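Local atomic coordinates of kojibiose phosphorylase (Gut metagenome, PDB entry 6W0P), a protein that belongs to the glycoside hydrolase family 65 phosphorylases, built from a beta-sandwich, a helical catalytic domain and a small C-terminal domain. Residues Thr207-Leu219 against Lys245-Gly259. Numbering follows the deposited sequence.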
# COMPACT_ATOMS: atom_id res chain seq x y z
N THR A 207 21.47 2.97 -16.28
CA THR A 207 22.01 1.66 -15.83
C THR A 207 23.41 1.42 -16.40
O THR A 207 23.97 0.36 -16.12
CB THR A 207 21.02 0.55 -16.20
OG1 THR A 207 20.86 0.52 -17.62
CG2 THR A 207 19.69 0.78 -15.52
N ASN A 208 23.93 2.36 -17.19
CA ASN A 208 25.31 2.33 -17.74
C ASN A 208 25.43 1.16 -18.72
O ASN A 208 26.49 0.51 -18.77
CB ASN A 208 26.37 2.27 -16.62
CG ASN A 208 27.46 3.30 -16.82
OD1 ASN A 208 27.20 4.50 -16.70
ND2 ASN A 208 28.68 2.85 -17.13
N GLN A 209 24.37 0.90 -19.49
CA GLN A 209 24.35 -0.20 -20.47
C GLN A 209 24.36 0.38 -21.88
O GLN A 209 23.66 1.40 -22.12
CB GLN A 209 23.15 -1.11 -20.25
CG GLN A 209 23.19 -1.78 -18.89
CD GLN A 209 22.01 -2.71 -18.75
OE1 GLN A 209 20.88 -2.37 -19.13
NE2 GLN A 209 22.27 -3.91 -18.22
N THR A 210 25.11 -0.26 -22.76
CA THR A 210 25.32 0.15 -24.16
C THR A 210 24.98 -1.01 -25.10
O THR A 210 25.09 -2.19 -24.68
CB THR A 210 26.75 0.63 -24.40
OG1 THR A 210 27.62 -0.51 -24.33
CG2 THR A 210 27.17 1.71 -23.42
N LEU A 211 24.60 -0.66 -26.32
CA LEU A 211 24.26 -1.61 -27.40
C LEU A 211 24.76 -1.03 -28.73
O LEU A 211 24.55 0.17 -28.96
CB LEU A 211 22.74 -1.76 -27.37
CG LEU A 211 22.14 -2.59 -28.49
CD1 LEU A 211 20.84 -3.24 -28.03
CD2 LEU A 211 21.90 -1.74 -29.73
N THR A 212 25.36 -1.86 -29.58
CA THR A 212 25.66 -1.51 -30.99
C THR A 212 24.84 -2.43 -31.89
O THR A 212 24.94 -3.67 -31.72
CB THR A 212 27.16 -1.60 -31.31
OG1 THR A 212 27.80 -0.57 -30.57
CG2 THR A 212 27.46 -1.40 -32.78
N SER A 213 24.02 -1.84 -32.75
CA SER A 213 23.21 -2.53 -33.77
C SER A 213 23.76 -2.18 -35.14
O SER A 213 23.80 -0.97 -35.46
CB SER A 213 21.76 -2.17 -33.67
OG SER A 213 21.02 -2.95 -34.59
N VAL A 214 24.17 -3.20 -35.90
CA VAL A 214 24.73 -3.02 -37.27
C VAL A 214 23.98 -3.92 -38.26
O VAL A 214 23.68 -5.08 -37.91
CB VAL A 214 26.24 -3.29 -37.29
CG1 VAL A 214 27.01 -2.23 -36.50
CG2 VAL A 214 26.57 -4.69 -36.79
N MET A 215 23.70 -3.40 -39.44
CA MET A 215 23.11 -4.20 -40.53
C MET A 215 23.88 -3.97 -41.84
O MET A 215 24.61 -2.99 -41.96
CB MET A 215 21.63 -3.88 -40.74
CG MET A 215 21.37 -2.48 -41.20
SD MET A 215 19.64 -2.36 -41.65
CE MET A 215 19.44 -0.59 -41.82
N ARG A 216 23.71 -4.92 -42.74
CA ARG A 216 24.18 -4.87 -44.14
C ARG A 216 23.32 -5.86 -44.92
O ARG A 216 22.65 -6.69 -44.25
CB ARG A 216 25.65 -5.26 -44.24
CG ARG A 216 25.87 -6.75 -44.03
CD ARG A 216 27.34 -7.05 -43.87
NE ARG A 216 28.03 -7.15 -45.15
CZ ARG A 216 29.13 -6.46 -45.46
NH1 ARG A 216 29.63 -5.58 -44.61
NH2 ARG A 216 29.70 -6.64 -46.64
N THR A 217 23.38 -5.82 -46.25
CA THR A 217 22.42 -6.53 -47.14
C THR A 217 23.22 -7.09 -48.32
O THR A 217 24.44 -6.87 -48.35
CB THR A 217 21.24 -5.62 -47.55
OG1 THR A 217 21.64 -4.71 -48.57
CG2 THR A 217 20.68 -4.83 -46.39
N ASN A 218 22.54 -7.84 -49.19
CA ASN A 218 23.11 -8.41 -50.44
C ASN A 218 22.72 -7.48 -51.61
O ASN A 218 22.52 -7.96 -52.72
CB ASN A 218 22.68 -9.87 -50.62
CG ASN A 218 21.17 -10.05 -50.68
OD1 ASN A 218 20.43 -9.08 -50.48
ND2 ASN A 218 20.68 -11.25 -50.95
N LEU A 219 22.59 -6.19 -51.39
CA LEU A 219 22.25 -5.25 -52.48
C LEU A 219 22.73 -3.85 -52.09
O LEU A 219 22.37 -3.37 -50.97
CB LEU A 219 20.74 -5.30 -52.73
CG LEU A 219 20.23 -4.49 -53.93
CD1 LEU A 219 20.73 -5.06 -55.25
CD2 LEU A 219 18.71 -4.44 -53.94
N LYS A 245 11.90 -10.45 -56.67
CA LYS A 245 13.06 -9.63 -56.26
C LYS A 245 13.20 -9.79 -54.75
O LYS A 245 12.24 -9.47 -54.04
CB LYS A 245 12.82 -8.17 -56.68
CG LYS A 245 13.90 -7.19 -56.26
CD LYS A 245 15.16 -7.33 -57.09
CE LYS A 245 16.31 -6.49 -56.56
NZ LYS A 245 17.62 -7.19 -56.73
N THR A 246 14.33 -10.30 -54.28
CA THR A 246 14.56 -10.60 -52.84
C THR A 246 15.75 -9.77 -52.38
O THR A 246 16.63 -9.61 -53.17
CB THR A 246 14.84 -12.08 -52.53
OG1 THR A 246 16.13 -12.45 -53.02
CG2 THR A 246 13.84 -13.03 -53.15
N ILE A 247 15.75 -9.36 -51.12
CA ILE A 247 16.92 -8.78 -50.41
C ILE A 247 17.03 -9.50 -49.06
O ILE A 247 15.97 -9.84 -48.49
CB ILE A 247 16.76 -7.26 -50.29
CG1 ILE A 247 17.96 -6.60 -49.61
CG2 ILE A 247 15.47 -6.88 -49.60
CD1 ILE A 247 17.93 -5.08 -49.70
N THR A 248 18.25 -9.74 -48.58
CA THR A 248 18.51 -10.31 -47.23
C THR A 248 19.17 -9.24 -46.36
O THR A 248 20.19 -8.68 -46.80
CB THR A 248 19.37 -11.57 -47.33
OG1 THR A 248 18.66 -12.41 -48.22
CG2 THR A 248 19.61 -12.22 -45.99
N ARG A 249 18.58 -8.96 -45.20
CA ARG A 249 19.17 -8.12 -44.14
C ARG A 249 19.83 -9.00 -43.07
O ARG A 249 19.12 -9.84 -42.47
CB ARG A 249 18.10 -7.25 -43.48
CG ARG A 249 18.69 -6.13 -42.66
CD ARG A 249 17.88 -5.79 -41.43
NE ARG A 249 16.51 -5.42 -41.73
CZ ARG A 249 15.93 -4.29 -41.37
NH1 ARG A 249 16.63 -3.36 -40.74
NH2 ARG A 249 14.65 -4.08 -41.61
N TYR A 250 21.13 -8.78 -42.84
CA TYR A 250 21.92 -9.33 -41.71
C TYR A 250 22.00 -8.27 -40.62
O TYR A 250 22.34 -7.10 -40.93
CB TYR A 250 23.31 -9.74 -42.20
CG TYR A 250 23.27 -10.72 -43.34
CD1 TYR A 250 23.17 -10.28 -44.64
CD2 TYR A 250 23.30 -12.10 -43.13
CE1 TYR A 250 23.13 -11.16 -45.71
CE2 TYR A 250 23.23 -13.00 -44.19
CZ TYR A 250 23.15 -12.52 -45.49
OH TYR A 250 23.12 -13.35 -46.58
N VAL A 251 21.67 -8.65 -39.39
CA VAL A 251 21.77 -7.77 -38.19
C VAL A 251 22.71 -8.43 -37.16
O VAL A 251 22.64 -9.64 -37.00
CB VAL A 251 20.37 -7.50 -37.61
CG1 VAL A 251 20.42 -6.57 -36.41
CG2 VAL A 251 19.43 -6.95 -38.67
N THR A 252 23.56 -7.63 -36.51
CA THR A 252 24.36 -8.00 -35.32
C THR A 252 24.14 -6.92 -34.25
O THR A 252 24.22 -5.75 -34.58
CB THR A 252 25.82 -8.25 -35.67
OG1 THR A 252 25.86 -9.40 -36.52
CG2 THR A 252 26.67 -8.49 -34.45
N ASN A 253 23.76 -7.34 -33.04
CA ASN A 253 23.54 -6.47 -31.86
C ASN A 253 24.56 -6.91 -30.82
O ASN A 253 24.55 -8.12 -30.45
CB ASN A 253 22.08 -6.56 -31.40
CG ASN A 253 21.12 -6.04 -32.45
OD1 ASN A 253 21.20 -4.88 -32.85
ND2 ASN A 253 20.22 -6.87 -32.92
N ILE A 254 25.45 -6.00 -30.41
CA ILE A 254 26.46 -6.27 -29.34
C ILE A 254 26.10 -5.40 -28.14
O ILE A 254 26.09 -4.16 -28.28
CB ILE A 254 27.91 -6.04 -29.82
CG1 ILE A 254 28.22 -6.79 -31.11
CG2 ILE A 254 28.88 -6.42 -28.71
CD1 ILE A 254 28.18 -8.31 -30.97
N ILE A 255 25.84 -6.04 -27.00
CA ILE A 255 25.39 -5.34 -25.76
C ILE A 255 26.53 -5.39 -24.75
O ILE A 255 27.34 -6.33 -24.81
CB ILE A 255 24.10 -5.97 -25.20
CG1 ILE A 255 24.32 -7.39 -24.67
CG2 ILE A 255 23.00 -5.94 -26.24
CD1 ILE A 255 23.14 -7.95 -23.93
N ASP A 256 26.59 -4.38 -23.87
CA ASP A 256 27.44 -4.40 -22.66
C ASP A 256 26.53 -4.13 -21.46
O ASP A 256 26.19 -2.95 -21.21
CB ASP A 256 28.60 -3.40 -22.75
CG ASP A 256 29.45 -3.38 -21.50
OD1 ASP A 256 29.42 -4.39 -20.76
OD2 ASP A 256 30.11 -2.36 -21.26
N LYS A 257 26.16 -5.19 -20.74
CA LYS A 257 25.25 -5.11 -19.57
C LYS A 257 25.98 -4.48 -18.37
O LYS A 257 25.28 -4.00 -17.48
CB LYS A 257 24.69 -6.51 -19.26
CG LYS A 257 23.77 -7.08 -20.33
CD LYS A 257 23.05 -8.35 -19.91
CE LYS A 257 23.92 -9.59 -20.01
NZ LYS A 257 23.46 -10.65 -19.08
N ASN A 258 27.31 -4.45 -18.36
CA ASN A 258 28.16 -4.08 -17.20
C ASN A 258 28.70 -2.64 -17.33
O ASN A 258 28.83 -1.97 -16.31
CB ASN A 258 29.27 -5.14 -17.02
CG ASN A 258 28.69 -6.51 -16.75
OD1 ASN A 258 27.78 -6.65 -15.94
ND2 ASN A 258 29.16 -7.53 -17.46
N GLY A 259 29.04 -2.20 -18.55
CA GLY A 259 29.37 -0.80 -18.87
C GLY A 259 30.86 -0.53 -18.96
O GLY A 259 31.22 0.65 -19.13
O HOH W 1 17.78 -12.11 -50.71
O HOH W 2 22.87 -13.60 -49.63
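Tyr250 turns an edge of its ring to Arg216, whose carbonyl O lies in the ring plane, 3.6 Å from CD1, while the backbone N of Tyr250 bonds to that same oxygen. The thioether of Met215 approaches the guanidinium of Arg249 obliquely, Met215 SD resting 3.3 Å from Arg249 NH1; Gln155 and His172 take up its NE and NH1 by hydrogen bonds. The amide of Gln209 is used in its own plane: NE2 gives a nearly straight bond of 3.1 Å to the carbonyl O of Lys257, arriving on a lone pair, and Gly62 O is a second acceptor. At the other end, OD1 of the Asn218 amide receives Thr248 N at 3.0 Å, the donor standing above the carbonyl plane; ND2 donates to a water that also bonds OG1 of Thr246 and of Thr248.

Between these ends, strands 210-217 and 245-256 run antiparallel as neighbours in the large sheet of the N-terminal beta-sandwich domain of family 65. Thr210, Thr212, Val214 and Arg216 form hydrogen-bonded pairs with Asp256, Ile254, Thr252 and Tyr250, and their side chains share one face, which helix 263-277 packs against. The opposite face is partly covered by strand 165-174 of the second sheet, which Ser213, Met215 and Thr217 touch, while Val251 meets Phe91. There Leu211, its CG anti to the backbone N (chi1 174°), brings CD1 to 3.9 Å from CG2 of Ile255. At the end of strand 245-256, Asp256 holds the following turn by an Asx motif: from one face of its carboxylate plane, OD1 accepts the backbone N of Asn258 at 3.2 Å and that of Gly259 at 3.1 Å. With no side chain and a positive phi (100°), Gly259 brings its CA within 3.2 Å of Asn208 O.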